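Local coordinates for protein D-alanine--D-alanine ligase (Coxiella burnetii, PDB 3TQT) that probably joins two D-alanine molecules into D-alanyl-D-alanine at the expense of ATP, a step in building the peptidoglycan of the bacterial cell wall, at residues C232-P245 with T280-K292. Residues are numbered along the deposited sequence; the frame is centred on the assembly and turned at random.
Sequences CAVLGNGAPKASLP and TKQIQQIAIDAFK
Val234 lays CG1 over one face of the Phe291 ring, a CH-pi contact 3.6 Å from the ring centroid and displaced toward its rim. Phe291 has CG anti to its own backbone N (chi1 -174°), which carries the ring toward the hairpin turn; there Pro240 CG approaches Phe291 CD2 obliquely at 3.6 Å and Asn237 O lies at the ring edge. The other branch of Val234, CG2, sits 3.6 Å from Ala287 CB, and Cys232 SG comes to 3.8 Å from that same methyl. Further along, Ile288 CD1 reaches Ala242 CB, while Pro245 CD meets Thr280 CG2 at 3.8 Å. At the turn, the aliphatic part of Lys292 runs across the Pro240 ring at about a right angle.

One hydrogen bond spans the interface. Gln284, its chain extended beyond CG, gives NE2 to Ser243 O (2.9 Å, N-H...O angle 164°); the acceptor lies close to the amide plane, but the donor stands well above the carbonyl plane.

On the far side of the hairpin, Ala233 packs on helix 328-335 and Leu235 on both that helix and helix 340-370, leaving Cys232 and Val234 to helix 277-293. Strand 232-236 and helix segment 280-292 cross at -48°, the helix lying over one face of the antiparallel five-stranded sheet, a helix-on-sheet packing within the ATP-grasp fold of the C-terminal part of D-Ala-D-Ala ligases.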
# COMPACT_ATOMS: atom_id res chain seq x y z
N CYS A 232 -0.75 3.17 22.99
CA CYS A 232 0.36 4.10 23.04
C CYS A 232 0.41 4.87 21.74
O CYS A 232 0.36 4.29 20.65
CB CYS A 232 1.67 3.34 23.27
SG CYS A 232 3.12 4.39 23.45
N ALA A 233 0.47 6.19 21.85
CA ALA A 233 0.49 7.05 20.68
C ALA A 233 1.93 7.29 20.30
O ALA A 233 2.75 7.67 21.14
CB ALA A 233 -0.20 8.37 20.99
N VAL A 234 2.25 7.04 19.04
CA VAL A 234 3.59 7.28 18.51
C VAL A 234 3.57 8.44 17.53
O VAL A 234 2.63 8.60 16.74
CB VAL A 234 4.15 6.02 17.83
CG1 VAL A 234 5.54 6.28 17.25
CG2 VAL A 234 4.19 4.86 18.82
N LEU A 235 4.60 9.28 17.60
CA LEU A 235 4.69 10.45 16.74
C LEU A 235 6.10 10.59 16.22
O LEU A 235 7.07 10.54 16.98
CB LEU A 235 4.34 11.69 17.53
CG LEU A 235 4.53 13.04 16.85
CD1 LEU A 235 3.52 13.21 15.73
CD2 LEU A 235 4.37 14.12 17.90
N GLY A 236 6.22 10.76 14.91
CA GLY A 236 7.52 11.03 14.32
C GLY A 236 7.67 10.38 12.96
O GLY A 236 6.77 9.69 12.49
N ASN A 237 8.82 10.60 12.35
CA ASN A 237 9.19 9.94 11.12
C ASN A 237 10.29 8.96 11.47
O ASN A 237 10.01 7.85 11.89
CB ASN A 237 9.67 10.96 10.08
CG ASN A 237 8.51 11.67 9.39
OD1 ASN A 237 7.38 11.20 9.44
ND2 ASN A 237 8.80 12.81 8.75
N GLY A 238 11.53 9.41 11.32
CA GLY A 238 12.68 8.57 11.60
C GLY A 238 12.96 8.37 13.08
O GLY A 238 13.43 7.31 13.48
N ALA A 239 12.68 9.40 13.89
CA ALA A 239 12.95 9.33 15.32
C ALA A 239 11.66 9.42 16.14
O ALA A 239 11.38 10.43 16.77
CB ALA A 239 13.90 10.43 15.75
N PRO A 240 10.88 8.33 16.14
CA PRO A 240 9.54 8.29 16.75
C PRO A 240 9.60 8.45 18.26
O PRO A 240 10.51 7.93 18.90
CB PRO A 240 9.03 6.88 16.40
CG PRO A 240 9.97 6.36 15.34
CD PRO A 240 11.28 7.01 15.61
N LYS A 241 8.60 9.14 18.81
CA LYS A 241 8.45 9.32 20.25
C LYS A 241 7.14 8.67 20.66
O LYS A 241 6.19 8.62 19.89
CB LYS A 241 8.42 10.80 20.62
CG LYS A 241 9.75 11.52 20.40
CD LYS A 241 9.63 13.01 20.74
CE LYS A 241 8.53 13.70 19.92
NZ LYS A 241 8.52 15.19 20.07
N ALA A 242 7.11 8.17 21.89
CA ALA A 242 5.93 7.46 22.36
C ALA A 242 5.29 8.22 23.51
O ALA A 242 5.98 8.76 24.37
CB ALA A 242 6.31 6.05 22.78
N SER A 243 3.96 8.26 23.53
CA SER A 243 3.22 8.90 24.60
C SER A 243 3.24 8.02 25.84
O SER A 243 3.70 6.89 25.80
CB SER A 243 1.75 9.09 24.19
OG SER A 243 1.10 7.83 24.11
N LEU A 244 2.74 8.55 26.95
CA LEU A 244 2.41 7.71 28.07
C LEU A 244 1.30 6.76 27.61
O LEU A 244 0.43 7.15 26.83
CB LEU A 244 1.94 8.54 29.26
CG LEU A 244 3.05 9.42 29.82
CD1 LEU A 244 2.54 10.31 30.94
CD2 LEU A 244 4.22 8.56 30.30
N PRO A 245 1.35 5.52 28.08
CA PRO A 245 0.35 4.51 27.71
C PRO A 245 -1.03 4.92 28.20
O PRO A 245 -1.14 5.59 29.22
CB PRO A 245 0.80 3.26 28.48
CG PRO A 245 2.23 3.53 28.86
CD PRO A 245 2.32 5.01 29.06
N THR A 280 5.54 0.08 31.52
CA THR A 280 5.39 1.34 30.81
C THR A 280 6.50 1.51 29.78
O THR A 280 6.24 1.81 28.62
CB THR A 280 5.44 2.54 31.77
OG1 THR A 280 4.32 2.48 32.67
CG2 THR A 280 5.37 3.84 30.99
N LYS A 281 7.74 1.30 30.23
CA LYS A 281 8.90 1.43 29.36
C LYS A 281 8.83 0.46 28.19
O LYS A 281 9.22 0.80 27.07
CB LYS A 281 10.19 1.20 30.15
CG LYS A 281 10.50 2.29 31.17
CD LYS A 281 10.59 3.66 30.51
CE LYS A 281 11.02 4.73 31.52
NZ LYS A 281 11.20 6.07 30.89
N GLN A 282 8.36 -0.76 28.44
CA GLN A 282 8.27 -1.76 27.38
C GLN A 282 7.24 -1.34 26.35
O GLN A 282 7.51 -1.35 25.15
CB GLN A 282 7.89 -3.12 27.94
CG GLN A 282 9.00 -3.87 28.61
CD GLN A 282 8.51 -5.19 29.15
OE1 GLN A 282 8.10 -6.07 28.39
NE2 GLN A 282 8.53 -5.34 30.46
N ILE A 283 6.06 -0.98 26.83
CA ILE A 283 5.01 -0.50 25.95
C ILE A 283 5.54 0.61 25.04
O ILE A 283 5.36 0.59 23.83
CB ILE A 283 3.81 -0.01 26.77
CG1 ILE A 283 3.15 -1.22 27.47
CG2 ILE A 283 2.82 0.72 25.86
CD1 ILE A 283 2.09 -0.85 28.47
N GLN A 284 6.21 1.59 25.63
CA GLN A 284 6.71 2.70 24.85
C GLN A 284 7.77 2.25 23.85
O GLN A 284 7.73 2.66 22.68
CB GLN A 284 7.22 3.81 25.77
CG GLN A 284 6.09 4.55 26.48
CD GLN A 284 6.58 5.49 27.56
OE1 GLN A 284 7.46 5.15 28.34
NE2 GLN A 284 6.01 6.68 27.60
N GLN A 285 8.69 1.39 24.27
CA GLN A 285 9.76 1.00 23.37
C GLN A 285 9.27 0.14 22.23
O GLN A 285 9.70 0.30 21.09
CB GLN A 285 10.90 0.29 24.10
CG GLN A 285 12.10 0.05 23.18
CD GLN A 285 12.74 1.35 22.70
OE1 GLN A 285 13.32 2.09 23.50
NE2 GLN A 285 12.64 1.64 21.40
N ILE A 286 8.36 -0.78 22.54
CA ILE A 286 7.81 -1.67 21.53
C ILE A 286 6.94 -0.88 20.57
O ILE A 286 6.96 -1.12 19.36
CB ILE A 286 7.00 -2.82 22.16
CG1 ILE A 286 7.92 -3.71 23.00
CG2 ILE A 286 6.33 -3.65 21.07
CD1 ILE A 286 7.19 -4.82 23.71
N ALA A 287 6.20 0.08 21.09
CA ALA A 287 5.40 0.95 20.20
C ALA A 287 6.30 1.64 19.16
O ALA A 287 5.98 1.67 17.97
CB ALA A 287 4.60 1.97 20.99
N ILE A 288 7.42 2.19 19.62
CA ILE A 288 8.37 2.85 18.75
C ILE A 288 9.00 1.86 17.78
O ILE A 288 9.10 2.13 16.59
CB ILE A 288 9.47 3.55 19.55
CG1 ILE A 288 8.92 4.83 20.17
CG2 ILE A 288 10.66 3.86 18.65
CD1 ILE A 288 9.78 5.36 21.30
N ASP A 289 9.41 0.70 18.29
CA ASP A 289 10.02 -0.31 17.43
C ASP A 289 9.04 -0.84 16.38
O ASP A 289 9.41 -1.07 15.23
CB ASP A 289 10.56 -1.47 18.26
CG ASP A 289 11.74 -1.05 19.13
OD1 ASP A 289 12.25 0.07 18.95
OD2 ASP A 289 12.16 -1.85 19.98
N ALA A 290 7.79 -1.06 16.78
CA ALA A 290 6.76 -1.53 15.88
C ALA A 290 6.51 -0.48 14.78
O ALA A 290 6.40 -0.81 13.61
CB ALA A 290 5.47 -1.77 16.65
N PHE A 291 6.38 0.77 15.20
CA PHE A 291 6.20 1.90 14.30
C PHE A 291 7.29 1.86 13.23
O PHE A 291 7.02 2.01 12.04
CB PHE A 291 6.32 3.19 15.13
CG PHE A 291 6.01 4.44 14.36
CD1 PHE A 291 4.72 4.97 14.35
CD2 PHE A 291 7.00 5.11 13.67
CE1 PHE A 291 4.44 6.14 13.66
CE2 PHE A 291 6.72 6.27 12.98
CZ PHE A 291 5.45 6.78 12.97
N LYS A 292 8.52 1.65 13.66
CA LYS A 292 9.64 1.65 12.73
C LYS A 292 9.62 0.41 11.84
O LYS A 292 9.90 0.48 10.64
CB LYS A 292 10.97 1.76 13.48
CG LYS A 292 11.22 3.15 14.06
CD LYS A 292 12.22 3.12 15.22
CE LYS A 292 13.65 3.15 14.75
NZ LYS A 292 14.57 3.21 15.92